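PDB 5V13: AAEL008620-PA odorant-binding protein from Aedes aegypti, which binds juvenile hormone III in the mosquito hemolymph, as a secreted member of the odorant-binding protein family. Local coordinates for residues N38-S43 with I48-W53; Y64-S69 with N120-V125; N127-F132 with S138-M143; F267-S272 with S280-A285. One frame throughout, in Å; residues are numbered along the deposited sequence.

Contact 1: residues N38-S43 with I48-W53; sequences NDSSAS and INWVKW. With JH3 (methyl (2E,6E)-9-[(2R)-3,3-dimethyloxiran-2-yl]-3,7-dimethylnona-2,6-dienoate), chain E.
The six-membered end of the W50 indole lies against S40 and A42, in the loop that joins helix 26-38 to helix 44-51. S40 meets the ring at its edge. Its OG is 3.4 Å from W50 CH2, close to the ring plane, and its CB lies in that plane beside CZ3. A42 CB comes to the same corner from an oblique direction, 3.5 Å from W50 CH2. Here the packing is close, and W50 is buried. The solvent side is loose: D39 and S41 are exposed, and the S41 CB points away from the helix. W50 CG stands anti to its carbonyl carbon (chi1 -56°), which sends the indole out from helix 44-51 to the loop. S61 takes a hydrogen bond with W50 NE1, and Y64 stacks on the ring. S40 OG is hydrogen-bonded to E60. The helix then ends in a Schellman motif, with W53 at positive phi as its C-prime residue and W53 N bonded to W50 O at 2.8 Å. This turn brings W53 to the hormone. JH3 C5 lies 3.8 Å above one indole face, toward the rim, and W53 NE1 is 3.3 Å from JH3 C3'. V51 CG1 touches JH3 C1 and C2, at the unsaturated ester. S40 OG and W50 NE1 both have hydrogen-bond partners, so the polar atoms at this buried ring are satisfied.

Contact 2: residues Y64-S69 with N120-V125; sequences YVKCVS and NSCESV. With JH3 (methyl (2E,6E)-9-[(2R)-3,3-dimethyloxiran-2-yl]-3,7-dimethylnona-2,6-dienoate), chain E.
K66 reaches from helix 59-71 across the start of helix 122-135 and ends on the backbone of N120. Its CB packs 4.2 Å from V125 CG1. CG is anti to the backbone N (chi1 176°), and the chain stays extended beyond it. CD passes 4.0 Å from C122 CA and 4.1 Å from C122 SG. CE continues to N120 O, 3.3 Å away. The tip, NZ, donates a hydrogen bond of 2.9 Å to N120 O. The donor is tilted 24° from the carbonyl plane. The lysine thus combines an aliphatic shaft with a polar tip, and holds the residues just before the helix. S121 is the N-cap, its OG accepting from S124 N at 3.1 Å. The pocket side of helix 59-71 carries S69, whose OG donates to V65 O and also lies 3.4 Å from JH3 CC. Y64 brings its ring edge to JH3 C6, while its OH bonds to Y33 O. Two disulfides, C36-C67 and C63-C122, tie helix 59-71 to helix 26-38 and to helix 122-135. N120 and V125 also meet Y75 of the short strand 75-76.

Contact 3: residues N127-F132 with S138-M143; sequences NKYATF and STILRM. With JH3 (methyl (2E,6E)-9-[(2R)-3,3-dimethyloxiran-2-yl]-3,7-dimethylnona-2,6-dienoate), chain E.
The epoxide end of the juvenile hormone pocket is built here, where helix 122-135 faces helix 137-143 after a short turn. Y129 and I140 belong to the pocket, and F132 backs I140. Y129 OH donates a hydrogen bond of 2.7 Å to the epoxide oxygen, JH3 O3. That oxygen lies at the edge of the phenol ring, near its plane. With CG anti to the backbone N (chi1 -168°), the Y129 ring runs out from the helix and its hydroxyl arrives beside the ligand. I140 comes from the other helix and uses its two branches separately. CG2 rests 3.7 Å from Y129 OH and 3.9 Å from JH3 O3. It lies next to the hydrogen-bonded oxygens and gives them an apolar neighbour. CD1, at the end of the longer branch, meets F132 CE2 at 3.7 Å and F132 CD2 at 3.9 Å. It approaches the ring obliquely, and I140 CG1 follows at 4.1 Å from F132 CE2. All three side chains are buried, so the hydrogen bond to the epoxide is made in apolar surroundings. This would probably strengthen it and favour a ligand with an acceptor at this end. The backbones stay well apart, with F132 CA and I140 CA 9.4 Å from each other, and side chains bridge the gap. Behind the contact, F132 packs on L105 and L113 of helix 99-113 and meets F87 of helix 84-94 edge-to-face. Y129 touches V65 of helix 59-71, and its ring also meets F82 of strand 81-82.

Contact 4: residues F267-S272 with S280-A285; sequences FYFDLS and SAVDFA. With JH3 (methyl (2E,6E)-9-[(2R)-3,3-dimethyloxiran-2-yl]-3,7-dimethylnona-2,6-dienoate), chain E.
F269 holds its CG between the backbone N and the carbonyl carbon (chi1 79°), and V282 sets CG2 anti to its own carbonyl carbon. These rotations bring the ring edge of F269 to the valine methyl. The contact joins an irregular loop, shaped by an Asx turn at D270, to helix 278-286 at the methyl ester end of the hormone pocket. V282 CG2 lies in the plane of the F269 ring, 3.9 Å from CE2. The same methyl is 3.5 Å from L271 O and 4.3 Å from L271 CG. One valine branch therefore sits among a ring edge, a carbonyl oxygen and a leucine side chain. L271 CD1 lies 3.5 Å above one face of the F269 ring, offset toward the rim, and probably helps to fix the ring's rotation. W278 also meets this ring, and L30 and V34 of helix 26-38 pack on it. F269 CE1 reaches the ester methyl, JH3 CM, at 3.6 Å. From the helix, A281 CB comes to 3.9 Å from the ester carbonyl oxygen JH3 O2. The loop's outer face is exposed at F267, D270 and S272, and F267 packs on G161 of the second subunit. Both S272 donors reach the turn's acceptor from the same face of the carboxylate. S272 N comes from above its plane, and S272 OG bonds D270 OD1 on the syn side at 2.8 Å.

How the contacts relate
All four contacts touch the one bound JH3, and together they follow it from ester to epoxide. Contact 4 meets the ester and contact 3 the epoxide, their centres about 21 Å apart. Contact 2 lines the middle of the chain and a methyl on the epoxide, while contact 1 runs along it, from V51 at the ester to W53 at the epoxide. Contact 1 touches each of the others: W50 CE3 is 3.3 Å from Y64 CG, W53 CE2 3.8 Å from L141 CG, and V51 CB 3.6 Å from A281 CB. Contacts 2 and 3 share helix 122-135 and pack through V65 and Y129. Contacts 2 and 4 do not touch; their nearest atoms are about 9 Å apart.

Contact 1: residues N38-S43 with I48-W53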
# COMPACT_ATOMS: atom_id res chain seq x y z
N ASN B 38 -22.25 -1.88 -15.69
CA ASN B 38 -22.86 -0.63 -16.11
C ASN B 38 -23.26 -0.65 -17.58
O ASN B 38 -24.16 0.09 -17.98
CB ASN B 38 -21.93 0.55 -15.84
CG ASN B 38 -21.73 0.82 -14.35
OD1 ASN B 38 -22.52 0.37 -13.52
ND2 ASN B 38 -20.67 1.55 -14.01
N ASP B 39 -22.61 -1.49 -18.40
CA ASP B 39 -23.08 -1.66 -19.77
C ASP B 39 -24.35 -2.49 -19.86
O ASP B 39 -24.95 -2.54 -20.94
CB ASP B 39 -22.00 -2.31 -20.64
CG ASP B 39 -20.81 -1.38 -20.91
OD1 ASP B 39 -20.96 -0.15 -20.70
OD2 ASP B 39 -19.73 -1.87 -21.32
N SER B 40 -24.78 -3.11 -18.78
CA SER B 40 -25.97 -3.96 -18.79
C SER B 40 -27.21 -3.19 -18.34
O SER B 40 -27.16 -2.40 -17.39
CB SER B 40 -25.76 -5.18 -17.89
OG SER B 40 -26.91 -6.00 -17.88
N SER B 41 -28.32 -3.43 -19.02
CA SER B 41 -29.61 -2.89 -18.62
C SER B 41 -30.42 -3.86 -17.76
O SER B 41 -31.62 -3.64 -17.56
CB SER B 41 -30.43 -2.50 -19.85
OG SER B 41 -30.57 -3.60 -20.73
N ALA B 42 -29.79 -4.92 -17.26
CA ALA B 42 -30.50 -5.91 -16.45
C ALA B 42 -31.05 -5.28 -15.16
O ALA B 42 -30.57 -4.24 -14.69
CB ALA B 42 -29.57 -7.07 -16.10
N SER B 43 -32.05 -5.94 -14.59
CA SER B 43 -32.64 -5.52 -13.33
C SER B 43 -31.60 -5.54 -12.22
O SER B 43 -30.57 -6.22 -12.30
CB SER B 43 -33.78 -6.45 -12.93
OG SER B 43 -33.25 -7.69 -12.48
N ILE B 48 -27.56 -8.14 -8.53
CA ILE B 48 -27.19 -8.61 -7.19
C ILE B 48 -26.76 -10.07 -7.24
O ILE B 48 -25.76 -10.46 -6.62
CB ILE B 48 -28.34 -8.38 -6.20
CG1 ILE B 48 -28.50 -6.89 -5.90
CG2 ILE B 48 -28.11 -9.15 -4.91
CD1 ILE B 48 -29.74 -6.56 -5.08
N ASN B 49 -27.50 -10.90 -7.98
CA ASN B 49 -27.08 -12.29 -8.17
C ASN B 49 -25.70 -12.38 -8.79
O ASN B 49 -24.92 -13.28 -8.46
CB ASN B 49 -28.08 -13.04 -9.04
CG ASN B 49 -29.41 -13.23 -8.36
OD1 ASN B 49 -29.48 -13.49 -7.16
ND2 ASN B 49 -30.49 -13.12 -9.13
N TRP B 50 -25.38 -11.46 -9.71
CA TRP B 50 -24.07 -11.54 -10.36
C TRP B 50 -22.95 -11.21 -9.38
O TRP B 50 -21.92 -11.89 -9.36
CB TRP B 50 -24.00 -10.59 -11.55
CG TRP B 50 -25.08 -10.81 -12.60
CD1 TRP B 50 -25.95 -11.85 -12.67
CD2 TRP B 50 -25.39 -9.94 -13.68
NE1 TRP B 50 -26.79 -11.69 -13.75
CE2 TRP B 50 -26.46 -10.52 -14.39
CE3 TRP B 50 -24.86 -8.73 -14.14
CZ2 TRP B 50 -27.03 -9.92 -15.52
CZ3 TRP B 50 -25.42 -8.13 -15.27
CH2 TRP B 50 -26.49 -8.73 -15.94
N VAL B 51 -23.12 -10.17 -8.56
CA VAL B 51 -22.04 -9.82 -7.64
C VAL B 51 -21.88 -10.83 -6.51
O VAL B 51 -20.87 -10.77 -5.79
CB VAL B 51 -22.23 -8.40 -7.04
CG1 VAL B 51 -22.30 -7.36 -8.15
CG2 VAL B 51 -23.46 -8.34 -6.15
N LYS B 52 -22.84 -11.74 -6.33
CA LYS B 52 -22.70 -12.89 -5.45
C LYS B 52 -22.22 -14.13 -6.20
O LYS B 52 -22.34 -15.25 -5.69
CB LYS B 52 -24.03 -13.20 -4.75
CG LYS B 52 -24.50 -12.13 -3.79
CD LYS B 52 -25.92 -12.45 -3.33
CE LYS B 52 -26.48 -11.35 -2.45
NZ LYS B 52 -27.95 -11.53 -2.27
N TRP B 53 -21.72 -13.95 -7.42
CA TRP B 53 -21.09 -15.00 -8.22
C TRP B 53 -22.05 -16.13 -8.60
O TRP B 53 -21.61 -17.26 -8.85
CB TRP B 53 -19.86 -15.56 -7.50
CG TRP B 53 -18.74 -14.58 -7.42
CD1 TRP B 53 -18.58 -13.57 -6.50
CD2 TRP B 53 -17.61 -14.50 -8.29
NE1 TRP B 53 -17.42 -12.88 -6.76
CE2 TRP B 53 -16.80 -13.44 -7.85
CE3 TRP B 53 -17.19 -15.25 -9.40
CZ2 TRP B 53 -15.61 -13.08 -8.48
CZ3 TRP B 53 -16.00 -14.90 -10.02
CH2 TRP B 53 -15.23 -13.83 -9.56
C1 JH3 E . -18.58 -7.03 -8.66
O2 JH3 E . -18.11 -7.24 -7.56
O1 JH3 E . -18.84 -5.67 -9.03
CM JH3 E . -18.45 -4.63 -8.14
C2 JH3 E . -18.89 -8.08 -9.65
C3 JH3 E . -18.75 -9.40 -9.50
C3' JH3 E . -18.25 -10.06 -8.25
C4 JH3 E . -19.13 -10.26 -10.69
C5 JH3 E . -18.07 -11.35 -10.87
C6 JH3 E . -18.16 -11.90 -12.27
C7 JH3 E . -18.85 -13.01 -12.58
C7' JH3 E . -19.62 -13.76 -11.52
C8 JH3 E . -18.86 -13.48 -14.02
C9 JH3 E . -18.20 -14.86 -14.19
CA JH3 E . -16.82 -14.93 -13.54
O3 JH3 E . -16.11 -16.16 -13.84
CB JH3 E . -15.64 -14.99 -14.51
CB' JH3 E . -14.38 -14.32 -13.95
CC JH3 E . -15.88 -15.02 -16.01

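Contact 2: residues Y64-S69 with N120-V125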
# COMPACT_ATOMS: atom_id res chain seq x y z
N TYR B 64 -23.60 -11.08 -19.48
CA TYR B 64 -22.64 -10.58 -18.49
C TYR B 64 -21.43 -11.50 -18.39
O TYR B 64 -20.28 -11.03 -18.32
CB TYR B 64 -23.31 -10.44 -17.12
CG TYR B 64 -22.39 -9.81 -16.09
CD1 TYR B 64 -22.13 -8.45 -16.11
CD2 TYR B 64 -21.75 -10.59 -15.11
CE1 TYR B 64 -21.26 -7.87 -15.16
CE2 TYR B 64 -20.90 -10.02 -14.17
CZ TYR B 64 -20.66 -8.66 -14.20
OH TYR B 64 -19.81 -8.07 -13.27
N VAL B 65 -21.66 -12.81 -18.36
CA VAL B 65 -20.54 -13.75 -18.30
C VAL B 65 -19.66 -13.62 -19.55
O VAL B 65 -18.42 -13.63 -19.45
CB VAL B 65 -21.06 -15.19 -18.11
CG1 VAL B 65 -19.89 -16.18 -18.13
CG2 VAL B 65 -21.83 -15.29 -16.79
N LYS B 66 -20.27 -13.50 -20.72
CA LYS B 66 -19.49 -13.33 -21.95
C LYS B 66 -18.66 -12.05 -21.91
O LYS B 66 -17.46 -12.06 -22.23
CB LYS B 66 -20.42 -13.32 -23.16
CG LYS B 66 -19.69 -13.05 -24.47
CD LYS B 66 -20.62 -12.93 -25.64
CE LYS B 66 -19.95 -12.11 -26.73
NZ LYS B 66 -20.90 -11.83 -27.85
N CYS B 67 -19.29 -10.94 -21.50
CA CYS B 67 -18.61 -9.65 -21.39
C CYS B 67 -17.40 -9.73 -20.47
O CYS B 67 -16.31 -9.28 -20.82
CB CYS B 67 -19.60 -8.59 -20.88
SG CYS B 67 -18.95 -6.87 -20.69
N VAL B 68 -17.58 -10.28 -19.26
CA VAL B 68 -16.46 -10.34 -18.31
C VAL B 68 -15.37 -11.26 -18.83
O VAL B 68 -14.18 -10.95 -18.74
CB VAL B 68 -16.95 -10.79 -16.92
CG1 VAL B 68 -15.74 -10.93 -15.92
CG2 VAL B 68 -17.96 -9.79 -16.37
N SER B 69 -15.77 -12.40 -19.40
CA SER B 69 -14.81 -13.34 -19.97
C SER B 69 -14.00 -12.68 -21.08
O SER B 69 -12.77 -12.79 -21.11
CB SER B 69 -15.55 -14.58 -20.49
OG SER B 69 -16.14 -15.29 -19.41
N ASN B 120 -20.22 -16.85 -31.41
CA ASN B 120 -19.85 -16.10 -30.21
C ASN B 120 -21.06 -15.57 -29.43
O ASN B 120 -20.90 -14.62 -28.65
CB ASN B 120 -18.94 -14.93 -30.59
CG ASN B 120 -17.51 -15.36 -30.87
OD1 ASN B 120 -17.00 -16.27 -30.23
ND2 ASN B 120 -16.86 -14.70 -31.82
N SER B 121 -22.23 -16.17 -29.59
CA SER B 121 -23.41 -15.68 -28.89
C SER B 121 -23.25 -15.83 -27.37
O SER B 121 -22.48 -16.67 -26.88
CB SER B 121 -24.67 -16.42 -29.36
OG SER B 121 -24.78 -17.72 -28.81
N CYS B 122 -23.97 -14.99 -26.62
CA CYS B 122 -23.92 -15.08 -25.16
C CYS B 122 -24.31 -16.47 -24.69
O CYS B 122 -23.73 -17.00 -23.73
CB CYS B 122 -24.84 -14.04 -24.52
SG CYS B 122 -24.59 -12.30 -24.97
N GLU B 123 -25.29 -17.08 -25.36
CA GLU B 123 -25.73 -18.42 -24.96
C GLU B 123 -24.63 -19.45 -25.16
O GLU B 123 -24.41 -20.30 -24.29
CB GLU B 123 -26.99 -18.82 -25.74
CG GLU B 123 -27.53 -20.20 -25.34
CD GLU B 123 -28.70 -20.65 -26.20
OE1 GLU B 123 -29.09 -19.91 -27.13
OE2 GLU B 123 -29.22 -21.76 -25.94
N SER B 124 -23.94 -19.41 -26.31
CA SER B 124 -22.91 -20.42 -26.56
C SER B 124 -21.75 -20.28 -25.58
O SER B 124 -21.21 -21.29 -25.10
CB SER B 124 -22.40 -20.32 -28.00
OG SER B 124 -23.42 -20.65 -28.92
N VAL B 125 -21.35 -19.05 -25.28
CA VAL B 125 -20.21 -18.86 -24.38
C VAL B 125 -20.58 -19.27 -22.95
O VAL B 125 -19.84 -20.00 -22.29
CB VAL B 125 -19.72 -17.40 -24.46
CG1 VAL B 125 -18.64 -17.12 -23.43
CG2 VAL B 125 -19.22 -17.06 -25.86
C1 JH3 E . -18.58 -7.03 -8.66
O2 JH3 E . -18.11 -7.24 -7.56
O1 JH3 E . -18.84 -5.67 -9.03
CM JH3 E . -18.45 -4.63 -8.14
C2 JH3 E . -18.89 -8.08 -9.65
C3 JH3 E . -18.75 -9.40 -9.50
C3' JH3 E . -18.25 -10.06 -8.25
C4 JH3 E . -19.13 -10.26 -10.69
C5 JH3 E . -18.07 -11.35 -10.87
C6 JH3 E . -18.16 -11.90 -12.27
C7 JH3 E . -18.85 -13.01 -12.58
C7' JH3 E . -19.62 -13.76 -11.52
C8 JH3 E . -18.86 -13.48 -14.02
C9 JH3 E . -18.20 -14.86 -14.19
CA JH3 E . -16.82 -14.93 -13.54
O3 JH3 E . -16.11 -16.16 -13.84
CB JH3 E . -15.64 -14.99 -14.51
CB' JH3 E . -14.38 -14.32 -13.95
CC JH3 E . -15.88 -15.02 -16.01

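Contact 3: residues N127-F132 with S138-M143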
# COMPACT_ATOMS: atom_id res chain seq x y z
N ASN B 127 -22.99 -21.36 -21.97
CA ASN B 127 -23.19 -22.80 -21.87
C ASN B 127 -21.87 -23.57 -21.88
O ASN B 127 -21.73 -24.59 -21.20
CB ASN B 127 -24.09 -23.28 -23.00
CG ASN B 127 -25.52 -22.89 -22.76
OD1 ASN B 127 -25.88 -22.50 -21.64
ND2 ASN B 127 -26.34 -22.99 -23.79
N LYS B 128 -20.89 -23.09 -22.65
CA LYS B 128 -19.60 -23.77 -22.68
C LYS B 128 -18.87 -23.64 -21.35
O LYS B 128 -18.20 -24.58 -20.91
CB LYS B 128 -18.77 -23.22 -23.85
CG LYS B 128 -17.32 -23.74 -23.93
CD LYS B 128 -17.27 -25.28 -23.89
CE LYS B 128 -17.02 -25.88 -25.27
NZ LYS B 128 -16.89 -27.37 -25.21
N TYR B 129 -19.04 -22.51 -20.67
CA TYR B 129 -18.40 -22.28 -19.38
C TYR B 129 -19.05 -23.06 -18.23
O TYR B 129 -18.42 -23.24 -17.18
CB TYR B 129 -18.46 -20.78 -19.10
CG TYR B 129 -17.61 -20.23 -17.96
CD1 TYR B 129 -16.25 -20.51 -17.87
CD2 TYR B 129 -18.16 -19.35 -17.04
CE1 TYR B 129 -15.47 -19.96 -16.84
CE2 TYR B 129 -17.41 -18.81 -16.03
CZ TYR B 129 -16.07 -19.12 -15.93
OH TYR B 129 -15.32 -18.56 -14.92
N ALA B 130 -20.29 -23.52 -18.41
CA ALA B 130 -21.15 -23.85 -17.27
C ALA B 130 -20.57 -24.97 -16.40
O ALA B 130 -20.53 -24.84 -15.17
CB ALA B 130 -22.55 -24.21 -17.76
N THR B 131 -20.11 -26.07 -17.02
CA THR B 131 -19.65 -27.22 -16.24
C THR B 131 -18.42 -26.87 -15.41
O THR B 131 -18.34 -27.17 -14.21
CB THR B 131 -19.36 -28.42 -17.15
OG1 THR B 131 -20.57 -28.87 -17.78
CG2 THR B 131 -18.77 -29.57 -16.35
N PHE B 132 -17.43 -26.23 -16.05
CA PHE B 132 -16.23 -25.80 -15.34
C PHE B 132 -16.57 -24.85 -14.21
O PHE B 132 -16.02 -24.94 -13.10
CB PHE B 132 -15.27 -25.14 -16.34
CG PHE B 132 -13.98 -24.66 -15.73
CD1 PHE B 132 -12.97 -25.55 -15.43
CD2 PHE B 132 -13.76 -23.30 -15.51
CE1 PHE B 132 -11.77 -25.10 -14.87
CE2 PHE B 132 -12.57 -22.84 -14.96
CZ PHE B 132 -11.57 -23.74 -14.65
N SER B 138 -15.93 -21.99 -6.22
CA SER B 138 -15.28 -21.25 -5.14
C SER B 138 -13.81 -20.99 -5.42
O SER B 138 -13.25 -19.99 -4.94
CB SER B 138 -15.44 -22.00 -3.81
OG SER B 138 -14.75 -23.23 -3.85
N THR B 139 -13.16 -21.87 -6.21
CA THR B 139 -11.78 -21.63 -6.61
C THR B 139 -11.68 -20.46 -7.59
O THR B 139 -10.82 -19.59 -7.44
CB THR B 139 -11.18 -22.90 -7.22
OG1 THR B 139 -11.15 -23.95 -6.23
CG2 THR B 139 -9.77 -22.67 -7.74
N ILE B 140 -12.58 -20.42 -8.58
CA ILE B 140 -12.60 -19.32 -9.56
C ILE B 140 -12.85 -17.99 -8.86
O ILE B 140 -12.17 -16.99 -9.12
CB ILE B 140 -13.67 -19.60 -10.62
CG1 ILE B 140 -13.31 -20.85 -11.42
CG2 ILE B 140 -13.91 -18.37 -11.52
CD1 ILE B 140 -14.52 -21.43 -12.21
N LEU B 141 -13.86 -17.95 -8.00
CA LEU B 141 -14.15 -16.74 -7.23
C LEU B 141 -12.90 -16.21 -6.55
O LEU B 141 -12.55 -15.03 -6.66
CB LEU B 141 -15.24 -17.04 -6.20
CG LEU B 141 -15.84 -16.01 -5.24
CD1 LEU B 141 -17.12 -16.60 -4.63
CD2 LEU B 141 -14.89 -15.58 -4.11
N ARG B 142 -12.18 -17.09 -5.85
CA ARG B 142 -11.05 -16.63 -5.06
C ARG B 142 -9.90 -16.15 -5.95
O ARG B 142 -9.29 -15.12 -5.66
CB ARG B 142 -10.61 -17.75 -4.12
CG ARG B 142 -9.68 -17.26 -3.05
CD ARG B 142 -9.85 -18.07 -1.78
NE ARG B 142 -9.20 -17.37 -0.68
CZ ARG B 142 -9.23 -17.77 0.58
NH1 ARG B 142 -9.89 -18.88 0.92
NH2 ARG B 142 -8.61 -17.05 1.50
N MET B 143 -9.59 -16.89 -7.03
CA MET B 143 -8.40 -16.55 -7.82
C MET B 143 -8.60 -15.31 -8.66
O MET B 143 -7.61 -14.72 -9.11
CB MET B 143 -7.99 -17.74 -8.72
CG MET B 143 -8.96 -18.03 -9.88
SD MET B 143 -8.65 -19.71 -10.49
CE MET B 143 -9.42 -19.74 -12.12
C1 JH3 E . -18.58 -7.03 -8.66
O2 JH3 E . -18.11 -7.24 -7.56
O1 JH3 E . -18.84 -5.67 -9.03
CM JH3 E . -18.45 -4.63 -8.14
C2 JH3 E . -18.89 -8.08 -9.65
C3 JH3 E . -18.75 -9.40 -9.50
C3' JH3 E . -18.25 -10.06 -8.25
C4 JH3 E . -19.13 -10.26 -10.69
C5 JH3 E . -18.07 -11.35 -10.87
C6 JH3 E . -18.16 -11.90 -12.27
C7 JH3 E . -18.85 -13.01 -12.58
C7' JH3 E . -19.62 -13.76 -11.52
C8 JH3 E . -18.86 -13.48 -14.02
C9 JH3 E . -18.20 -14.86 -14.19
CA JH3 E . -16.82 -14.93 -13.54
O3 JH3 E . -16.11 -16.16 -13.84
CB JH3 E . -15.64 -14.99 -14.51
CB' JH3 E . -14.38 -14.32 -13.95
CC JH3 E . -15.88 -15.02 -16.01

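Contact 4: residues F267-S272 with S280-A285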
# COMPACT_ATOMS: atom_id res chain seq x y z
N PHE B 267 -11.51 5.49 -8.28
CA PHE B 267 -12.48 4.59 -7.65
C PHE B 267 -13.43 4.04 -8.70
O PHE B 267 -14.33 4.75 -9.16
CB PHE B 267 -13.27 5.31 -6.56
CG PHE B 267 -12.42 5.87 -5.44
CD1 PHE B 267 -11.92 5.03 -4.46
CD2 PHE B 267 -12.14 7.22 -5.38
CE1 PHE B 267 -11.15 5.55 -3.41
CE2 PHE B 267 -11.36 7.74 -4.34
CZ PHE B 267 -10.87 6.90 -3.36
N TYR B 268 -13.25 2.76 -9.07
CA TYR B 268 -14.11 2.16 -10.09
C TYR B 268 -15.56 2.06 -9.61
O TYR B 268 -16.49 2.24 -10.41
CB TYR B 268 -13.55 0.80 -10.48
CG TYR B 268 -12.26 0.90 -11.26
CD1 TYR B 268 -11.74 2.14 -11.65
CD2 TYR B 268 -11.58 -0.24 -11.65
CE1 TYR B 268 -10.56 2.24 -12.39
CE2 TYR B 268 -10.40 -0.15 -12.39
CZ TYR B 268 -9.89 1.09 -12.76
OH TYR B 268 -8.72 1.15 -13.51
N PHE B 269 -15.76 1.75 -8.33
CA PHE B 269 -17.03 2.05 -7.66
C PHE B 269 -16.72 2.38 -6.21
O PHE B 269 -15.59 2.26 -5.75
CB PHE B 269 -18.04 0.91 -7.78
CG PHE B 269 -17.79 -0.24 -6.83
CD1 PHE B 269 -16.81 -1.18 -7.10
CD2 PHE B 269 -18.57 -0.39 -5.71
CE1 PHE B 269 -16.60 -2.24 -6.24
CE2 PHE B 269 -18.38 -1.44 -4.84
CZ PHE B 269 -17.39 -2.38 -5.10
N ASP B 270 -17.74 2.83 -5.48
CA ASP B 270 -17.57 3.29 -4.10
C ASP B 270 -17.78 2.10 -3.18
O ASP B 270 -18.92 1.66 -2.98
CB ASP B 270 -18.54 4.42 -3.81
CG ASP B 270 -18.50 4.90 -2.37
OD1 ASP B 270 -17.62 4.47 -1.58
OD2 ASP B 270 -19.37 5.71 -2.02
N LEU B 271 -16.69 1.57 -2.60
CA LEU B 271 -16.79 0.39 -1.76
C LEU B 271 -17.61 0.64 -0.49
O LEU B 271 -17.94 -0.32 0.22
CB LEU B 271 -15.39 -0.14 -1.39
CG LEU B 271 -14.76 -1.27 -2.22
CD1 LEU B 271 -14.53 -0.85 -3.67
CD2 LEU B 271 -13.45 -1.75 -1.60
N SER B 272 -17.96 1.89 -0.20
CA SER B 272 -18.80 2.20 0.94
C SER B 272 -20.21 2.58 0.53
O SER B 272 -21.00 2.98 1.39
CB SER B 272 -18.18 3.33 1.78
OG SER B 272 -18.26 4.57 1.10
N SER B 280 -24.48 -5.01 -1.90
CA SER B 280 -24.47 -6.47 -1.86
C SER B 280 -23.12 -7.03 -2.27
O SER B 280 -22.70 -8.08 -1.76
CB SER B 280 -25.57 -7.04 -2.75
OG SER B 280 -26.82 -6.89 -2.11
N ALA B 281 -22.45 -6.38 -3.21
CA ALA B 281 -21.17 -6.88 -3.69
C ALA B 281 -20.14 -6.87 -2.57
O ALA B 281 -19.39 -7.84 -2.39
CB ALA B 281 -20.67 -6.03 -4.86
N VAL B 282 -20.09 -5.78 -1.82
CA VAL B 282 -19.10 -5.63 -0.75
C VAL B 282 -19.44 -6.54 0.42
O VAL B 282 -18.56 -7.19 0.99
CB VAL B 282 -19.02 -4.16 -0.32
CG1 VAL B 282 -18.18 -4.01 0.94
CG2 VAL B 282 -18.45 -3.33 -1.45
N ASP B 283 -20.72 -6.60 0.80
CA ASP B 283 -21.14 -7.48 1.88
C ASP B 283 -20.80 -8.93 1.57
O ASP B 283 -20.33 -9.66 2.45
CB ASP B 283 -22.63 -7.32 2.16
CG ASP B 283 -22.94 -6.10 3.01
OD1 ASP B 283 -22.04 -5.27 3.22
OD2 ASP B 283 -24.10 -5.97 3.46
N PHE B 284 -21.04 -9.37 0.33
CA PHE B 284 -20.72 -10.75 -0.03
C PHE B 284 -19.22 -11.00 0.02
O PHE B 284 -18.77 -12.01 0.59
CB PHE B 284 -21.26 -11.07 -1.43
CG PHE B 284 -21.00 -12.48 -1.87
CD1 PHE B 284 -21.89 -13.49 -1.52
CD2 PHE B 284 -19.90 -12.79 -2.63
CE1 PHE B 284 -21.68 -14.78 -1.92
CE2 PHE B 284 -19.67 -14.09 -3.03
CZ PHE B 284 -20.57 -15.09 -2.67
N ALA B 285 -18.43 -10.11 -0.58
CA ALA B 285 -16.99 -10.31 -0.65
C ALA B 285 -16.33 -10.23 0.72
O ALA B 285 -15.30 -10.88 0.95
CB ALA B 285 -16.36 -9.28 -1.59
C1 JH3 E . -18.58 -7.03 -8.66
O2 JH3 E . -18.11 -7.24 -7.56
O1 JH3 E . -18.84 -5.67 -9.03
CM JH3 E . -18.45 -4.63 -8.14
C2 JH3 E . -18.89 -8.08 -9.65
C3 JH3 E . -18.75 -9.40 -9.50
C3' JH3 E . -18.25 -10.06 -8.25
C4 JH3 E . -19.13 -10.26 -10.69
C5 JH3 E . -18.07 -11.35 -10.87
C6 JH3 E . -18.16 -11.90 -12.27
C7 JH3 E . -18.85 -13.01 -12.58
C7' JH3 E . -19.62 -13.76 -11.52
C8 JH3 E . -18.86 -13.48 -14.02
C9 JH3 E . -18.20 -14.86 -14.19
CA JH3 E . -16.82 -14.93 -13.54
O3 JH3 E . -16.11 -16.16 -13.84
CB JH3 E . -15.64 -14.99 -14.51
CB' JH3 E . -14.38 -14.32 -13.95
CC JH3 E . -15.88 -15.02 -16.01